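Local coordinates for protein HMG-CoA Lyase (Bacillus subtilis subsp. subtilis, PDB 1YDO) that belongs to the HMGL-like family of TIM-barrel proteins and is found here as an assembly of two subunits, at residues K5-K10 and T228-S233; N249-D254 and L288-L293; I255-E260 and V268-L273. All blocks are in the same frame, centred on the assembly; numbering follows the deposited sequence.

Contact 1 of 3, residues K5-K10 and T228-S233; sequences KKVTIK and TVFDGS
T8, I9 and K10 pair in parallel with V229, F230 and D231, joining the first strand of the barrel to its last. The backbone bonds form a ladder. F230 N gives to T8 O at 3.1 Å. F230 O takes K10 N at 2.7 Å, and K10 O takes G232 N at 2.7 Å. At the start of the pairing, T8 N makes only a weak bond to T228 O, just before strand 229-232. The CA hydrogens of V229, I9 and D231 add contacts to carbonyl oxygens across the pair.

The apolar contact lies on the face of I9 and F230, which helices 215-225 and 252-261 cover. V7 CG1 meets the edge of the F230 ring at CD2, 3.7 Å away and near the ring plane. The methyl reaches the ring because V7 CG1 is anti to its own backbone N (chi1 163°).

T8, K10, V229 and D231 share the other face. The CB of K10 passes D231 OD2 at 3.3 Å, and its CE lies 3.9 Å from V229 CG1. The extended chain then carries NZ to a salt bridge with E173, while D231 OD2 pairs with R139. The backbone therefore joins the two strands, while the charged ends of K10 and D231 bind other parts of the barrel.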
loop_
_atom_site.group_PDB
_atom_site.type_symbol
_atom_site.label_atom_id
_atom_site.label_comp_id
_atom_site.label_asym_id
_atom_site.label_seq_id
_atom_site.Cartn_x
_atom_site.Cartn_y
_atom_site.Cartn_z
ATOM N N LYS A 5 -2.500 -1.594 -21.605
ATOM C CA LYS A 5 -3.420 -2.728 -21.657
ATOM C C LYS A 5 -2.849 -3.981 -21.011
ATOM O O LYS A 5 -3.582 -4.768 -20.412
ATOM C CB LYS A 5 -3.795 -3.040 -23.111
ATOM C CG LYS A 5 -4.715 -2.015 -23.768
ATOM C CD LYS A 5 -6.108 -2.029 -23.147
ATOM C CE LYS A 5 -7.031 -0.992 -23.776
ATOM N NZ LYS A 5 -8.389 -1.083 -23.175
ATOM N N LYS A 6 -1.540 -4.163 -21.135
ATOM C CA LYS A 6 -0.896 -5.336 -20.577
ATOM C C LYS A 6 0.417 -4.953 -19.899
ATOM O O LYS A 6 1.159 -4.091 -20.379
ATOM C CB LYS A 6 -0.660 -6.369 -21.690
ATOM C CG LYS A 6 -0.650 -7.817 -21.224
ATOM C CD LYS A 6 0.641 -8.159 -20.500
ATOM C CE LYS A 6 0.672 -9.616 -20.047
ATOM N NZ LYS A 6 2.014 -10.030 -19.527
ATOM N N VAL A 7 0.686 -5.590 -18.763
ATOM C CA VAL A 7 1.896 -5.330 -18.012
ATOM C C VAL A 7 2.498 -6.607 -17.498
ATOM O O VAL A 7 1.833 -7.365 -16.808
ATOM C CB VAL A 7 1.617 -4.419 -16.833
ATOM C CG1 VAL A 7 2.761 -4.494 -15.843
ATOM C CG2 VAL A 7 1.450 -2.993 -17.325
ATOM N N THR A 8 3.765 -6.831 -17.831
ATOM C CA THR A 8 4.466 -8.029 -17.400
ATOM C C THR A 8 5.113 -7.878 -16.028
ATOM O O THR A 8 5.938 -6.994 -15.809
ATOM C CB THR A 8 5.538 -8.426 -18.420
ATOM O OG1 THR A 8 5.941 -7.267 -19.154
ATOM C CG2 THR A 8 4.985 -9.462 -19.389
ATOM N N ILE A 9 4.723 -8.758 -15.105
ATOM C CA ILE A 9 5.260 -8.755 -13.755
ATOM C C ILE A 9 6.211 -9.933 -13.568
ATOM O O ILE A 9 5.901 -11.060 -13.949
ATOM C CB ILE A 9 4.164 -8.885 -12.687
ATOM C CG1 ILE A 9 3.598 -10.278 -12.713
ATOM C CG2 ILE A 9 3.050 -7.875 -12.913
ATOM C CD1 ILE A 9 2.991 -10.652 -11.417
ATOM N N LYS A 10 7.359 -9.673 -12.949
ATOM C CA LYS A 10 8.359 -10.708 -12.715
ATOM C C LYS A 10 8.464 -11.134 -11.248
ATOM O O LYS A 10 8.636 -10.306 -10.365
ATOM C CB LYS A 10 9.709 -10.211 -13.233
ATOM C CG LYS A 10 9.634 -9.784 -14.695
ATOM C CD LYS A 10 11.004 -9.657 -15.335
ATOM C CE LYS A 10 10.881 -9.437 -16.831
ATOM N NZ LYS A 10 12.222 -9.325 -17.462
ATOM N N THR A 228 6.105 -0.933 -17.984
ATOM C CA THR A 228 5.133 -2.013 -18.027
ATOM C C THR A 228 5.717 -3.298 -17.453
ATOM O O THR A 228 5.148 -4.382 -17.599
ATOM C CB THR A 228 4.658 -2.273 -19.485
ATOM O OG1 THR A 228 5.786 -2.624 -20.312
ATOM C CG2 THR A 228 3.987 -1.017 -20.066
ATOM N N VAL A 229 6.856 -3.164 -16.791
ATOM C CA VAL A 229 7.521 -4.298 -16.184
ATOM C C VAL A 229 7.708 -4.060 -14.694
ATOM O O VAL A 229 8.345 -3.091 -14.274
ATOM C CB VAL A 229 8.904 -4.521 -16.826
ATOM C CG1 VAL A 229 9.530 -5.802 -16.309
ATOM C CG2 VAL A 229 8.765 -4.557 -18.325
ATOM N N PHE A 230 7.156 -4.946 -13.882
ATOM C CA PHE A 230 7.295 -4.771 -12.450
ATOM C C PHE A 230 7.678 -6.049 -11.755
ATOM O O PHE A 230 7.153 -7.117 -12.051
ATOM C CB PHE A 230 6.001 -4.221 -11.886
ATOM C CG PHE A 230 5.702 -2.826 -12.349
ATOM C CD1 PHE A 230 6.266 -1.727 -11.705
ATOM C CD2 PHE A 230 4.874 -2.611 -13.442
ATOM C CE1 PHE A 230 6.004 -0.421 -12.142
ATOM C CE2 PHE A 230 4.603 -1.317 -13.890
ATOM C CZ PHE A 230 5.170 -0.217 -13.235
ATOM N N ASP A 231 8.617 -5.932 -10.828
ATOM C CA ASP A 231 9.095 -7.075 -10.072
ATOM C C ASP A 231 8.280 -7.216 -8.816
ATOM O O ASP A 231 7.902 -6.217 -8.206
ATOM C CB ASP A 231 10.556 -6.873 -9.707
ATOM C CG ASP A 231 11.469 -6.997 -10.903
ATOM O OD1 ASP A 231 12.673 -6.698 -10.760
ATOM O OD2 ASP A 231 10.981 -7.406 -11.978
ATOM N N GLY A 232 8.022 -8.458 -8.425
ATOM C CA GLY A 232 7.246 -8.709 -7.224
ATOM C C GLY A 232 7.700 -9.946 -6.472
ATOM O O GLY A 232 8.468 -10.745 -6.991
ATOM N N SER A 233 7.226 -10.108 -5.244
ATOM C CA SER A 233 7.584 -11.264 -4.439
ATOM C C SER A 233 6.319 -11.921 -3.882
ATOM O O SER A 233 5.566 -11.296 -3.147
ATOM C CB SER A 233 8.495 -10.832 -3.299
ATOM O OG SER A 233 8.772 -11.938 -2.463
#

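Contact 2 of 3, residues N249-D254 and L288-L293; sequences NAATED and LPSRNL
D254 turns its carboxylate toward the backbone at the start of helix 291-296. Each oxygen takes one N-H. R291 N gives to OD1 of D254 at 3.2 Å, and N292 N gives to OD2 of D254 at 3.0 Å. Both bonds are nearly straight, at 166° and 167°. Both use the syn lone pair, so the carboxylate is held in two places and its rotation is restricted. The negative group at this helix end is probably favoured by the helix dipole.

E253 comes in beside D254. Its chain bends at chi2 (-81°), which brings OE1 over to the S290 hydroxyl. S290 OG gives to E253 OE1 at 2.7 Å and meets it from above the carboxylate plane.

S290 is the N-cap of helix 291-296. Its OG also accepts from L293 N at 3.1 Å, the classic capping bond. One hydroxyl thus serves the helix end and the glutamate together. In fold terms, the start of helix 252-261 is tied here to the start of the last helix of the modelled chain.

A251 CB also packs against S290 CB, 3.8 Å away. E253 OE2 has a further partner in G235 N. R291 sends its side chain away from D254, and its NH2 makes a weak hydrogen bond to P289 O of the second subunit.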
loop_
_atom_site.group_PDB
_atom_site.type_symbol
_atom_site.label_atom_id
_atom_site.label_comp_id
_atom_site.label_asym_id
_atom_site.label_seq_id
_atom_site.Cartn_x
_atom_site.Cartn_y
_atom_site.Cartn_z
ATOM N N ASN A 249 9.806 -6.309 -0.594
ATOM C CA ASN A 249 9.212 -5.982 -1.883
ATOM C C ASN A 249 7.705 -6.121 -1.849
ATOM O O ASN A 249 7.141 -6.798 -0.987
ATOM C CB ASN A 249 9.775 -6.875 -2.984
ATOM C CG ASN A 249 10.634 -7.981 -2.439
ATOM O OD1 ASN A 249 10.191 -8.768 -1.604
ATOM N ND2 ASN A 249 11.875 -8.054 -2.907
ATOM N N ALA A 250 7.058 -5.479 -2.808
ATOM C CA ALA A 250 5.611 -5.517 -2.905
ATOM C C ALA A 250 5.133 -6.935 -3.151
ATOM O O ALA A 250 5.737 -7.676 -3.910
ATOM C CB ALA A 250 5.149 -4.605 -4.032
ATOM N N ALA A 251 4.032 -7.293 -2.505
ATOM C CA ALA A 251 3.453 -8.615 -2.647
ATOM C C ALA A 251 2.939 -8.817 -4.064
ATOM O O ALA A 251 2.041 -8.109 -4.506
ATOM C CB ALA A 251 2.324 -8.776 -1.664
ATOM N N THR A 252 3.501 -9.788 -4.769
ATOM C CA THR A 252 3.088 -10.073 -6.135
ATOM C C THR A 252 1.580 -10.107 -6.310
ATOM O O THR A 252 1.064 -9.512 -7.238
ATOM C CB THR A 252 3.638 -11.417 -6.617
ATOM O OG1 THR A 252 5.068 -11.398 -6.549
ATOM C CG2 THR A 252 3.205 -11.682 -8.048
ATOM N N GLU A 253 0.873 -10.818 -5.442
ATOM C CA GLU A 253 -0.567 -10.901 -5.577
ATOM C C GLU A 253 -1.220 -9.537 -5.436
ATOM O O GLU A 253 -2.186 -9.239 -6.132
ATOM C CB GLU A 253 -1.157 -11.883 -4.568
ATOM C CG GLU A 253 -0.751 -11.634 -3.129
ATOM C CD GLU A 253 0.619 -12.180 -2.799
ATOM O OE1 GLU A 253 0.845 -12.572 -1.631
ATOM O OE2 GLU A 253 1.472 -12.228 -3.704
ATOM N N ASP A 254 -0.703 -8.695 -4.552
ATOM C CA ASP A 254 -1.278 -7.361 -4.388
ATOM C C ASP A 254 -1.110 -6.577 -5.681
ATOM O O ASP A 254 -1.972 -5.797 -6.072
ATOM C CB ASP A 254 -0.574 -6.627 -3.249
ATOM C CG ASP A 254 -0.871 -7.230 -1.900
ATOM O OD1 ASP A 254 -0.103 -6.973 -0.946
ATOM O OD2 ASP A 254 -1.884 -7.960 -1.793
ATOM N N LEU A 288 2.884 -13.519 6.316
ATOM C CA LEU A 288 3.472 -12.640 5.318
ATOM C C LEU A 288 2.675 -11.357 5.245
ATOM O O LEU A 288 1.463 -11.352 5.455
ATOM C CB LEU A 288 3.476 -13.313 3.961
ATOM C CG LEU A 288 4.682 -14.209 3.635
ATOM C CD1 LEU A 288 5.392 -14.688 4.893
ATOM C CD2 LEU A 288 4.188 -15.383 2.805
ATOM N N PRO A 289 3.348 -10.249 4.922
ATOM C CA PRO A 289 2.726 -8.924 4.816
ATOM C C PRO A 289 1.617 -8.743 3.770
ATOM O O PRO A 289 0.837 -7.788 3.845
ATOM C CB PRO A 289 3.922 -8.014 4.548
ATOM C CG PRO A 289 4.879 -8.911 3.828
ATOM C CD PRO A 289 4.790 -10.169 4.633
ATOM N N SER A 290 1.546 -9.666 2.815
ATOM C CA SER A 290 0.563 -9.590 1.741
ATOM C C SER A 290 -0.853 -9.321 2.230
ATOM O O SER A 290 -1.353 -10.029 3.088
ATOM C CB SER A 290 0.573 -10.878 0.930
ATOM O OG SER A 290 -0.467 -10.837 -0.025
ATOM N N ARG A 291 -1.492 -8.301 1.667
ATOM C CA ARG A 291 -2.843 -7.950 2.048
ATOM C C ARG A 291 -3.843 -8.928 1.459
ATOM O O ARG A 291 -4.721 -9.405 2.167
ATOM C CB ARG A 291 -3.207 -6.550 1.569
ATOM C CG ARG A 291 -2.324 -5.440 2.086
ATOM C CD ARG A 291 -2.361 -5.317 3.590
ATOM N NE ARG A 291 -1.694 -4.094 4.009
ATOM C CZ ARG A 291 -1.409 -3.793 5.270
ATOM N NH1 ARG A 291 -1.734 -4.639 6.244
ATOM N NH2 ARG A 291 -0.803 -2.644 5.555
ATOM N N ASN A 292 -3.734 -9.228 0.167
ATOM C CA ASN A 292 -4.687 -10.162 -0.431
ATOM C C ASN A 292 -4.550 -11.570 0.115
ATOM O O ASN A 292 -5.508 -12.338 0.113
ATOM C CB ASN A 292 -4.572 -10.191 -1.951
ATOM C CG ASN A 292 -5.284 -9.014 -2.607
ATOM O OD1 ASN A 292 -4.733 -7.920 -2.699
ATOM N ND2 ASN A 292 -6.529 -9.232 -3.042
ATOM N N LEU A 293 -3.361 -11.919 0.583
ATOM C CA LEU A 293 -3.197 -13.238 1.137
ATOM C C LEU A 293 -4.086 -13.329 2.366
ATOM O O LEU A 293 -4.739 -14.346 2.589
ATOM C CB LEU A 293 -1.746 -13.495 1.526
ATOM C CG LEU A 293 -1.487 -14.857 2.183
ATOM C CD1 LEU A 293 -1.839 -15.992 1.227
ATOM C CD2 LEU A 293 -0.023 -14.960 2.578
#

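Contact 3 of 3, residues I255-E260 and V268-L273; sequences IVYMLE and VKLEKL
V256 O accepts from E260 N at 3.0 Å, a regular bond of helix 252-261. The V256 side chain points toward V268, L270 and L273. No hydrogen bond crosses between the segments, and the contact is made by aliphatic carbons.

The V256 side chain meets three residues. CG1, anti to the backbone N (chi1 174°), lies 4.0 Å from V268 CB, and these two side chains cross at about a right angle. CG2 meets L273 CD2 at 4.0 Å, tip to tip. The CB of V256 faces L270 CD1, also at 4.0 Å.

L270 spreads its two methyls over neighbouring residues of the helix. While CD1 goes to V256, CD2 reaches Y257 CB at 3.8 Å. That same CD2 lies at the edge of the Y257 ring, near its plane.

This is helix packing on the outside of the barrel. The short link between helix 252-261 and helix 270-284 turns the chain back, with K269 as both the centre of an inverse gamma turn and the N-cap. I9 of strand 8-11 packs against V256 and V268.

E260 OE2 forms a salt bridge with K265 in that link and a weak hydrogen bond with T266. Y257 also packs on A182 of the second subunit.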
loop_
_atom_site.group_PDB
_atom_site.type_symbol
_atom_site.label_atom_id
_atom_site.label_comp_id
_atom_site.label_asym_id
_atom_site.label_seq_id
_atom_site.Cartn_x
_atom_site.Cartn_y
_atom_site.Cartn_z
ATOM N N ILE A 255 0.024 -6.794 -6.327
ATOM C CA ILE A 255 0.322 -6.123 -7.567
ATOM C C ILE A 255 -0.587 -6.651 -8.657
ATOM O O ILE A 255 -1.158 -5.882 -9.418
ATOM C CB ILE A 255 1.770 -6.348 -7.981
ATOM C CG1 ILE A 255 2.683 -5.718 -6.946
ATOM C CG2 ILE A 255 2.008 -5.781 -9.352
ATOM C CD1 ILE A 255 4.119 -5.861 -7.274
ATOM N N VAL A 256 -0.715 -7.967 -8.726
ATOM C CA VAL A 256 -1.549 -8.598 -9.735
ATOM C C VAL A 256 -2.998 -8.200 -9.533
ATOM O O VAL A 256 -3.710 -7.935 -10.498
ATOM C CB VAL A 256 -1.461 -10.134 -9.668
ATOM C CG1 VAL A 256 -2.439 -10.749 -10.634
ATOM C CG2 VAL A 256 -0.050 -10.583 -9.993
ATOM N N TYR A 257 -3.440 -8.149 -8.284
ATOM C CA TYR A 257 -4.818 -7.798 -8.017
ATOM C C TYR A 257 -5.160 -6.401 -8.483
ATOM O O TYR A 257 -6.042 -6.208 -9.316
ATOM C CB TYR A 257 -5.130 -7.915 -6.526
ATOM C CG TYR A 257 -6.467 -7.306 -6.126
ATOM C CD1 TYR A 257 -6.567 -5.966 -5.749
ATOM C CD2 TYR A 257 -7.630 -8.064 -6.157
ATOM C CE1 TYR A 257 -7.805 -5.391 -5.417
ATOM C CE2 TYR A 257 -8.871 -7.507 -5.825
ATOM C CZ TYR A 257 -8.953 -6.170 -5.458
ATOM O OH TYR A 257 -10.172 -5.612 -5.139
HETATM N N MSE A 258 -4.462 -5.422 -7.938
HETATM C CA MSE A 258 -4.751 -4.059 -8.303
HETATM C C MSE A 258 -4.743 -3.841 -9.806
HETATM O O MSE A 258 -5.590 -3.129 -10.347
HETATM C CB MSE A 258 -3.766 -3.113 -7.651
HETATM C CG MSE A 258 -4.095 -1.684 -7.952
HETATM SE SE MSE A 258 -2.667 -0.567 -7.407
HETATM C CE MSE A 258 -1.311 -1.210 -8.627
ATOM N N LEU A 259 -3.781 -4.451 -10.479
ATOM C CA LEU A 259 -3.686 -4.305 -11.918
ATOM C C LEU A 259 -4.923 -4.871 -12.588
ATOM O O LEU A 259 -5.418 -4.304 -13.550
ATOM C CB LEU A 259 -2.430 -5.003 -12.439
ATOM C CG LEU A 259 -1.110 -4.298 -12.106
ATOM C CD1 LEU A 259 0.054 -5.226 -12.401
ATOM C CD2 LEU A 259 -1.007 -3.012 -12.907
ATOM N N GLU A 260 -5.435 -5.978 -12.069
ATOM C CA GLU A 260 -6.617 -6.592 -12.652
ATOM C C GLU A 260 -7.827 -5.701 -12.539
ATOM O O GLU A 260 -8.556 -5.502 -13.505
ATOM C CB GLU A 260 -6.912 -7.936 -11.989
ATOM C CG GLU A 260 -6.000 -9.059 -12.446
ATOM C CD GLU A 260 -6.056 -9.278 -13.951
ATOM O OE1 GLU A 260 -7.171 -9.504 -14.470
ATOM O OE2 GLU A 260 -4.990 -9.223 -14.606
ATOM N N VAL A 268 -1.814 -13.529 -15.137
ATOM C CA VAL A 268 -1.552 -14.293 -13.931
ATOM C C VAL A 268 -2.862 -14.672 -13.253
ATOM O O VAL A 268 -3.684 -13.812 -12.958
ATOM C CB VAL A 268 -0.699 -13.498 -12.949
ATOM C CG1 VAL A 268 -0.418 -14.328 -11.713
ATOM C CG2 VAL A 268 0.597 -13.111 -13.622
ATOM N N LYS A 269 -3.062 -15.962 -13.020
ATOM C CA LYS A 269 -4.270 -16.412 -12.356
ATOM C C LYS A 269 -4.104 -16.221 -10.850
ATOM O O LYS A 269 -3.649 -17.118 -10.134
ATOM C CB LYS A 269 -4.516 -17.871 -12.697
ATOM C CG LYS A 269 -4.571 -18.109 -14.203
ATOM C CD LYS A 269 -4.023 -19.482 -14.588
ATOM C CE LYS A 269 -3.833 -19.598 -16.102
ATOM N NZ LYS A 269 -3.106 -20.840 -16.516
ATOM N N LEU A 270 -4.479 -15.029 -10.390
ATOM C CA LEU A 270 -4.375 -14.635 -8.989
ATOM C C LEU A 270 -4.722 -15.747 -8.001
ATOM O O LEU A 270 -3.971 -16.016 -7.060
ATOM C CB LEU A 270 -5.263 -13.413 -8.737
ATOM C CG LEU A 270 -5.115 -12.723 -7.381
ATOM C CD1 LEU A 270 -3.656 -12.376 -7.125
ATOM C CD2 LEU A 270 -5.981 -11.475 -7.365
ATOM N N GLU A 271 -5.866 -16.382 -8.217
ATOM C CA GLU A 271 -6.316 -17.470 -7.361
ATOM C C GLU A 271 -5.151 -18.420 -7.077
ATOM O O GLU A 271 -4.796 -18.675 -5.921
ATOM C CB GLU A 271 -7.466 -18.216 -8.050
ATOM C CG GLU A 271 -8.167 -19.264 -7.185
ATOM C CD GLU A 271 -7.611 -20.674 -7.381
ATOM O OE1 GLU A 271 -8.022 -21.597 -6.628
ATOM O OE2 GLU A 271 -6.771 -20.859 -8.295
ATOM N N LYS A 272 -4.543 -18.930 -8.138
ATOM C CA LYS A 272 -3.422 -19.842 -7.985
ATOM C C LYS A 272 -2.293 -19.203 -7.187
ATOM O O LYS A 272 -1.772 -19.813 -6.253
ATOM C CB LYS A 272 -2.902 -20.275 -9.358
ATOM C CG LYS A 272 -3.921 -21.052 -10.194
ATOM C CD LYS A 272 -3.286 -21.634 -11.461
ATOM C CE LYS A 272 -4.291 -22.437 -12.288
ATOM N NZ LYS A 272 -3.652 -23.142 -13.445
ATOM N N LEU A 273 -1.923 -17.976 -7.554
ATOM C CA LEU A 273 -0.837 -17.260 -6.876
ATOM C C LEU A 273 -1.095 -17.202 -5.373
ATOM O O LEU A 273 -0.232 -17.552 -4.571
ATOM C CB LEU A 273 -0.718 -15.837 -7.423
ATOM C CG LEU A 273 0.475 -15.027 -6.931
ATOM C CD1 LEU A 273 1.750 -15.683 -7.410
ATOM C CD2 LEU A 273 0.390 -13.610 -7.451
#

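In the fold
The three contacts run from the barrel wall out to its helices. Contact 1 joins the first and last strands. Its centre is about 11 Å from that of contact 3, and I9 CD1 packs on V256 CG2 at 3.4 Å. Contact 2 lies about 14 Å from contact 1, centre to centre. There S233 O probably accepts a hydrogen bond from T252 N (3.0 Å), at the start of helix 252-261. Contacts 2 and 3 share that helix, with centres about 10 Å apart, and contact 3 is nested within the chain loop that contact 2 closes. L273 CD2 touches E253 CA at 3.4 Å. Both also touch the second subunit, whereas contact 1 does not.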